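Local coordinates for 4'-phospho-dehydrooxetanocin synthase (Bacillus megaterium, PDB 5UL3), which catalyses the oxidative ring contraction of dAMP to an oxetane aldehyde in oxetanocin A biosynthesis, as a cobalamin-dependent radical SAM enzyme with a [4Fe-4S] cluster, at residues L17-I20 with F21-I24; L197-I200 with Y201-I204; S659-L662 with R663-M667. One frame throughout, in Å; residues are numbered along the deposited sequence. Where two conformers were deposited one is given.

Interaction 1 (L17-I20 with F21-I24); sequences LKEI and FSQI
Glu19 O takes two side-chain donors where helix 7-21 runs out: Ser22 OG at 2.8 Å and Gln23 NE2 at 3.2 Å. They arrive from opposite faces of the carbonyl plane, the hydroxyl tilted from it and the amide nitrogen above it. The serine can do this because chi1 of 78° sets OG between its backbone N and carbonyl carbon, folded back over the preceding turn. Gln23 reaches out with an extended chain, and the acceptor lies close to its amide plane.

The neighbouring carbonyls are answered by the backbone. Phe21 N gives a nearly straight bond to Leu17 O (2.8 Å, 167° at the hydrogen), whereas Ser22 N makes only a weak one to Lys18 O. Gln23 N then turns to Ile20 O at 3.1 Å, three residues back, and Gln23 is the centre of an inverse gamma turn. On the buried side the Phe21 ring lies alongside Leu17, CZ 4.0 Å from Leu17 CD2, and both pack on Cys35 of helix 28-39. Lys18 NZ bonds to Asn76 and Pro75 O.

Two side-chain bonds thus satisfy Glu19 O as the helix gives out, and should help fix the rotation of both side chains.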
loop_
_atom_site.group_PDB
_atom_site.type_symbol
_atom_site.label_atom_id
_atom_site.label_comp_id
_atom_site.label_asym_id
_atom_site.label_seq_id
_atom_site.Cartn_x
_atom_site.Cartn_y
_atom_site.Cartn_z
ATOM N N LEU A 17 6.013 -13.536 33.231
ATOM C CA LEU A 17 5.369 -12.487 32.447
ATOM C C LEU A 17 6.160 -12.198 31.182
ATOM O O LEU A 17 5.574 -11.968 30.115
ATOM C CB LEU A 17 5.217 -11.217 33.288
ATOM C CG LEU A 17 4.074 -11.234 34.306
ATOM C CD1 LEU A 17 4.105 -9.988 35.179
ATOM C CD2 LEU A 17 2.731 -11.383 33.631
ATOM N N LYS A 18 7.490 -12.199 31.284
ATOM C CA LYS A 18 8.329 -12.009 30.105
ATOM C C LYS A 18 8.045 -13.076 29.053
ATOM O O LYS A 18 8.073 -12.793 27.846
ATOM C CB LYS A 18 9.798 -12.014 30.526
ATOM C CG LYS A 18 10.801 -11.628 29.464
ATOM C CD LYS A 18 12.156 -11.426 30.129
ATOM C CE LYS A 18 13.094 -10.589 29.290
ATOM N NZ LYS A 18 12.651 -9.164 29.203
ATOM N N GLU A 19 7.750 -14.304 29.487
ATOM C CA GLU A 19 7.439 -15.360 28.532
ATOM C C GLU A 19 6.039 -15.191 27.961
ATOM O O GLU A 19 5.811 -15.454 26.775
ATOM C CB GLU A 19 7.590 -16.736 29.189
ATOM C CG GLU A 19 7.403 -17.910 28.229
ATOM C CD GLU A 19 8.520 -18.029 27.197
ATOM O OE1 GLU A 19 8.316 -18.720 26.179
ATOM O OE2 GLU A 19 9.600 -17.440 27.401
ATOM N N ILE A 20 5.086 -14.754 28.787
ATOM C CA ILE A 20 3.740 -14.501 28.290
ATOM C C ILE A 20 3.765 -13.370 27.271
ATOM O O ILE A 20 3.203 -13.480 26.171
ATOM C CB ILE A 20 2.785 -14.167 29.443
ATOM C CG1 ILE A 20 2.604 -15.391 30.356
ATOM C CG2 ILE A 20 1.441 -13.742 28.872
ATOM C CD1 ILE A 20 1.913 -15.071 31.673
ATOM N N PHE A 21 4.433 -12.269 27.626
ATOM C CA PHE A 21 4.418 -11.077 26.774
ATOM C C PHE A 21 5.195 -11.276 25.479
ATOM O O PHE A 21 4.999 -10.509 24.525
ATOM C CB PHE A 21 4.988 -9.879 27.541
ATOM C CG PHE A 21 4.127 -9.409 28.700
ATOM C CD1 PHE A 21 2.832 -9.876 28.881
ATOM C CD2 PHE A 21 4.627 -8.460 29.595
ATOM C CE1 PHE A 21 2.045 -9.420 29.942
ATOM C CE2 PHE A 21 3.853 -8.004 30.655
ATOM C CZ PHE A 21 2.561 -8.486 30.828
ATOM N N SER A 22 6.091 -12.262 25.425
ATOM C CA SER A 22 6.813 -12.547 24.191
ATOM C C SER A 22 5.896 -13.062 23.093
ATOM O O SER A 22 6.298 -13.061 21.920
ATOM C CB SER A 22 7.927 -13.565 24.444
ATOM O OG SER A 22 7.371 -14.869 24.524
ATOM N N GLN A 23 4.675 -13.477 23.431
ATOM C CA GLN A 23 3.733 -13.975 22.431
ATOM C C GLN A 23 2.919 -12.796 21.892
ATOM O O GLN A 23 1.730 -12.624 22.164
ATOM C CB GLN A 23 2.859 -15.069 23.025
ATOM C CG GLN A 23 3.691 -16.213 23.529
ATOM C CD GLN A 23 2.920 -17.119 24.459
ATOM O OE1 GLN A 23 1.845 -17.614 24.120
ATOM N NE2 GLN A 23 3.461 -17.329 25.650
ATOM N N ILE A 24 3.604 -11.982 21.081
ATOM C CA ILE A 24 3.056 -10.690 20.680
ATOM C C ILE A 24 1.910 -10.797 19.686
ATOM O O ILE A 24 1.271 -9.785 19.388
ATOM C CB ILE A 24 4.178 -9.790 20.122
ATOM C CG1 ILE A 24 4.840 -10.432 18.898
ATOM C CG2 ILE A 24 5.196 -9.517 21.196
ATOM C CD1 ILE A 24 5.893 -9.526 18.220
#

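Interaction 2 (L197-I200 with Y201-I204); sequences LDLI and YSHI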
loop_
_atom_site.group_PDB
_atom_site.type_symbol
_atom_site.label_atom_id
_atom_site.label_comp_id
_atom_site.label_asym_id
_atom_site.label_seq_id
_atom_site.Cartn_x
_atom_site.Cartn_y
_atom_site.Cartn_z
ATOM N N LEU A 197 -22.085 2.814 9.488
ATOM C CA LEU A 197 -22.407 4.017 10.253
ATOM C C LEU A 197 -23.902 4.093 10.560
ATOM O O LEU A 197 -24.295 4.453 11.675
ATOM C CB LEU A 197 -21.951 5.264 9.484
ATOM C CG LEU A 197 -20.426 5.467 9.526
ATOM C CD1 LEU A 197 -19.956 6.544 8.526
ATOM C CD2 LEU A 197 -19.986 5.810 10.955
ATOM N N ASP A 198 -24.748 3.781 9.575
ATOM C CA ASP A 198 -26.192 3.756 9.814
ATOM C C ASP A 198 -26.539 2.891 11.023
ATOM O O ASP A 198 -27.268 3.323 11.921
ATOM C CB ASP A 198 -26.925 3.243 8.570
ATOM C CG ASP A 198 -27.024 4.281 7.458
ATOM O OD1 ASP A 198 -26.631 5.462 7.634
ATOM O OD2 ASP A 198 -27.505 3.898 6.377
ATOM N N LEU A 199 -25.983 1.670 11.076
ATOM C CA LEU A 199 -26.268 0.741 12.168
ATOM C C LEU A 199 -25.672 1.210 13.492
ATOM O O LEU A 199 -26.272 1.010 14.554
ATOM C CB LEU A 199 -25.727 -0.637 11.817
ATOM C CG LEU A 199 -26.594 -1.403 10.832
ATOM C CD1 LEU A 199 -25.763 -2.477 10.179
ATOM C CD2 LEU A 199 -27.760 -2.005 11.601
ATOM N N ILE A 200 -24.478 1.809 13.454
ATOM C CA ILE A 200 -23.884 2.343 14.676
ATOM C C ILE A 200 -24.779 3.418 15.272
ATOM O O ILE A 200 -25.062 3.414 16.475
ATOM C CB ILE A 200 -22.474 2.897 14.394
ATOM C CG1 ILE A 200 -21.504 1.749 14.128
ATOM C CG2 ILE A 200 -22.008 3.763 15.573
ATOM C CD1 ILE A 200 -20.134 2.232 13.617
ATOM N N TYR A 201 -25.211 4.377 14.443
ATOM C CA TYR A 201 -26.021 5.471 14.975
ATOM C C TYR A 201 -27.416 4.995 15.372
ATOM O O TYR A 201 -27.979 5.501 16.349
ATOM C CB TYR A 201 -26.117 6.615 13.971
ATOM C CG TYR A 201 -24.868 7.471 13.927
ATOM C CD1 TYR A 201 -24.557 8.325 14.973
ATOM C CD2 TYR A 201 -24.004 7.416 12.844
ATOM C CE1 TYR A 201 -23.420 9.106 14.945
ATOM C CE2 TYR A 201 -22.861 8.192 12.808
ATOM C CZ TYR A 201 -22.573 9.032 13.868
ATOM O OH TYR A 201 -21.435 9.817 13.852
ATOM N N SER A 202 -27.989 4.025 14.649
ATOM C CA SER A 202 -29.288 3.517 15.094
ATOM C C SER A 202 -29.178 2.834 16.455
ATOM O O SER A 202 -30.111 2.921 17.260
ATOM C CB SER A 202 -29.908 2.579 14.046
ATOM O OG SER A 202 -29.130 1.421 13.806
ATOM N N HIS A 203 -28.038 2.203 16.760
ATOM C CA HIS A 203 -27.872 1.607 18.080
ATOM C C HIS A 203 -27.508 2.632 19.146
ATOM O O HIS A 203 -27.860 2.451 20.318
ATOM C CB HIS A 203 -26.828 0.494 18.028
ATOM C CG HIS A 203 -27.359 -0.782 17.451
ATOM N ND1 HIS A 203 -27.462 -1.002 16.093
ATOM C CD2 HIS A 203 -27.866 -1.882 18.053
ATOM C CE1 HIS A 203 -27.983 -2.199 15.883
ATOM N NE2 HIS A 203 -28.232 -2.756 17.056
ATOM N N ILE A 204 -26.796 3.702 18.785
ATOM C CA ILE A 204 -26.629 4.799 19.738
ATOM C C ILE A 204 -27.990 5.369 20.098
ATOM O O ILE A 204 -28.301 5.594 21.276
ATOM C CB ILE A 204 -25.705 5.889 19.161
ATOM C CG1 ILE A 204 -24.258 5.405 19.113
ATOM C CG2 ILE A 204 -25.807 7.163 19.993
ATOM C CD1 ILE A 204 -23.316 6.418 18.445
#
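Tyr201 and Ile200, with Leu199 beside them, bury the most surface in this piece of helix 190-205; the first two face the sheet, while Leu199 packs on helix 166-176. Tyr201 runs side by side with Leu197, both pointing the same way, and its CE2 sits 4.2 Å from Leu197 CD2. Its CG lies beside the backbone N (chi1 -78°), which brings CD2 of the ring to 3.2 Å from Leu197 O, the acceptor of the Tyr201 amide. The ring also meets that of Tyr231, in the loop after helix 224-230, their planes about 15° apart.

Ile200 uses its CG2 branch, which stands 4.1 Å from Ile204 CD1. Both isoleucines, like Leu197 and Tyr201, rest on Ile213 of strand 212-216, so this flank fills the helix-sheet interface of a beta-alpha-beta unit in the Rossmann-type cobalamin domain.

Leu199 contributes its carbonyl more than its side chain, which touches Ile166 and Ile170. Leu199 O accepts from His203 N at 3.1 Å, from His203 ND1 at 2.8 Å and from Ser202 OG at 3.0 Å, the hydroxyl coming in above the carbonyl plane and off the lone pairs. The ND1 bond lies in the imidazole plane, 159° at the hydrogen, and should hold the ring against rotation.

Donation from ND1 implies a proton on that nitrogen, and three donors on one carbonyl would probably polarise it.

Interaction 3 (S659-L662 with R663-M667); sequences SDFL and RMHSM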
loop_
_atom_site.group_PDB
_atom_site.type_symbol
_atom_site.label_atom_id
_atom_site.label_comp_id
_atom_site.label_asym_id
_atom_site.label_seq_id
_atom_site.Cartn_x
_atom_site.Cartn_y
_atom_site.Cartn_z
ATOM N N SER A 659 4.926 -5.403 -39.419
ATOM C CA SER A 659 5.001 -6.479 -40.403
ATOM C C SER A 659 5.812 -7.657 -39.871
ATOM O O SER A 659 5.403 -8.813 -40.021
ATOM C CB SER A 659 5.592 -5.952 -41.710
ATOM O OG SER A 659 5.407 -6.884 -42.753
ATOM N N ASP A 660 6.949 -7.380 -39.224
ATOM C CA ASP A 660 7.722 -8.440 -38.577
ATOM C C ASP A 660 6.880 -9.196 -37.556
ATOM O O ASP A 660 6.907 -10.431 -37.504
ATOM C CB ASP A 660 8.960 -7.854 -37.899
ATOM C CG ASP A 660 10.079 -7.572 -38.872
ATOM O OD1 ASP A 660 9.905 -7.856 -40.077
ATOM O OD2 ASP A 660 11.135 -7.070 -38.430
ATOM N N PHE A 661 6.140 -8.462 -36.720
ATOM C CA PHE A 661 5.333 -9.099 -35.685
ATOM C C PHE A 661 4.243 -9.969 -36.301
ATOM O O PHE A 661 4.061 -11.127 -35.906
ATOM C CB PHE A 661 4.736 -8.028 -34.767
ATOM C CG PHE A 661 3.790 -8.561 -33.739
ATOM C CD1 PHE A 661 4.260 -9.107 -32.557
ATOM C CD2 PHE A 661 2.419 -8.510 -33.950
ATOM C CE1 PHE A 661 3.383 -9.599 -31.609
ATOM C CE2 PHE A 661 1.537 -8.994 -33.005
ATOM C CZ PHE A 661 2.017 -9.543 -31.832
ATOM N N LEU A 662 3.504 -9.422 -37.274
ATOM C CA LEU A 662 2.456 -10.197 -37.935
ATOM C C LEU A 662 3.029 -11.427 -38.623
ATOM O O LEU A 662 2.412 -12.498 -38.611
ATOM C CB LEU A 662 1.710 -9.327 -38.947
ATOM C CG LEU A 662 0.904 -8.181 -38.342
ATOM C CD1 LEU A 662 0.158 -7.365 -39.396
ATOM C CD2 LEU A 662 -0.047 -8.747 -37.322
ATOM N N ARG A 663 4.207 -11.290 -39.234
ATOM C CA ARG A 663 4.819 -12.428 -39.911
ATOM C C ARG A 663 5.254 -13.490 -38.909
ATOM O O ARG A 663 5.109 -14.690 -39.165
ATOM C CB ARG A 663 6.001 -11.961 -40.757
ATOM C CG ARG A 663 6.708 -13.077 -41.498
ATOM C CD ARG A 663 7.789 -12.534 -42.415
ATOM N NE ARG A 663 8.837 -11.841 -41.671
ATOM C CZ ARG A 663 9.899 -12.442 -41.142
ATOM N NH1 ARG A 663 10.055 -13.754 -41.270
ATOM N NH2 ARG A 663 10.804 -11.731 -40.483
ATOM N N MET A 664 5.775 -13.069 -37.758
ATOM C CA MET A 664 6.124 -14.020 -36.709
ATOM C C MET A 664 4.912 -14.807 -36.224
ATOM O O MET A 664 5.071 -15.928 -35.731
ATOM C CB MET A 664 6.774 -13.284 -35.538
ATOM C CG MET A 664 7.326 -14.190 -34.454
ATOM S SD MET A 664 7.729 -13.280 -32.950
ATOM C CE MET A 664 6.113 -12.656 -32.488
ATOM N N HIS A 665 3.707 -14.253 -36.369
ATOM C CA HIS A 665 2.483 -14.914 -35.932
ATOM C C HIS A 665 1.625 -15.410 -37.090
ATOM O O HIS A 665 0.511 -15.888 -36.855
ATOM C CB HIS A 665 1.669 -13.976 -35.039
ATOM C CG HIS A 665 2.205 -13.866 -33.646
ATOM N ND1 HIS A 665 1.963 -12.778 -32.837
ATOM C CD2 HIS A 665 2.980 -14.708 -32.923
ATOM C CE1 HIS A 665 2.566 -12.955 -31.673
ATOM N NE2 HIS A 665 3.190 -14.117 -31.701
ATOM N N SER A 666 2.112 -15.304 -38.328
ATOM C CA SER A 666 1.385 -15.777 -39.505
ATOM C C SER A 666 0.032 -15.080 -39.636
ATOM O O SER A 666 -1.003 -15.714 -39.848
ATOM C CB SER A 666 1.215 -17.297 -39.470
ATOM O OG SER A 666 2.414 -17.925 -39.065
ATOM N N MET A 667 0.045 -13.755 -39.509
ATOM C CA MET A 667 -1.170 -12.961 -39.650
ATOM C C MET A 667 -0.899 -11.739 -40.522
ATOM O O MET A 667 -1.429 -10.649 -40.282
ATOM C CB MET A 667 -1.726 -12.550 -38.287
ATOM C CG MET A 667 -2.083 -13.717 -37.367
ATOM S SD MET A 667 -3.565 -14.642 -37.856
ATOM C CE MET A 667 -4.802 -13.339 -37.880
#
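A Schellman motif ends helix 652-664 in the C-terminal helix bundle, with Leu662 and Met667 meeting across it and Ser666 as the C-prime residue. The positive phi of Ser666, 59°, turns the chain back so that Met667 N reaches Leu662 O at 2.8 Å, and within the turn Ser666 N bonds to Arg663 O. The last regular helical bonds precede it, Arg663 N to Ser659 O and Met664 N to Asp660 O. His665 N then has just weak bonds, shared between Phe661 O and Leu662 O, as the backbone leaves the helix.

Leu662 and Met667 also touch through their side chains, Leu662 CD2 standing 4.3 Å from Met667 CB. Both face helix 683-709, Leu662 on Trp693 and Ile696, Met667 on Leu695 and Lys699, so the turn itself is packed into the bundle.

On another side of the helix Phe661 and His665 form an offset edge-to-face pair, the imidazole edge directed at the phenyl face, with centroids 4.7 Å apart and planes at 77°. Phe661 has CG anti to its backbone nitrogen (chi1 175°), which places one ring face against the edge of the imidazole. The same ring meets Phe639 of helix 620-648. Met664 bends at chi3 to bring its methyl back, CE lying 4.0 Å from Phe661 CD1 and also over one face of the His665 ring, offset toward the rim.

Asp660 and Arg663 run side by side at the exposed surface, their carboxylate and guanidinium planes almost perpendicular. Asp660 OD1 approaches the edge of the guanidinium near its plane, yet the salt bridge is long, 4.0 Å to Arg663 NH2. The tightest side-chain approach between the two rings is His665 ND1 to Phe661 CZ, 3.4 Å.

In the fold
From the N terminus the three contacts come in series, each within one continuous piece of chain, so none closes a long loop and none nests in or crosses another. Interaction 1 finishes helix 7-21 in the N-terminal domain and leads toward helix 28-39; Ser22 O also bonds to Arg347, on helix 335-351 of the radical SAM domain. Interaction 2 lies within the helix joining strands 180-184 and 212-216 of the cobalamin domain, with the side chain of Leu197 about 9 Å from the bound cobalamin. Interaction 3 ends helix 652-664 in the C-terminal bundle, opposite interaction 1 across the chain's centre. Centres of 1 and 2 are 37 Å apart; that of 3 lies over 60 Å from either.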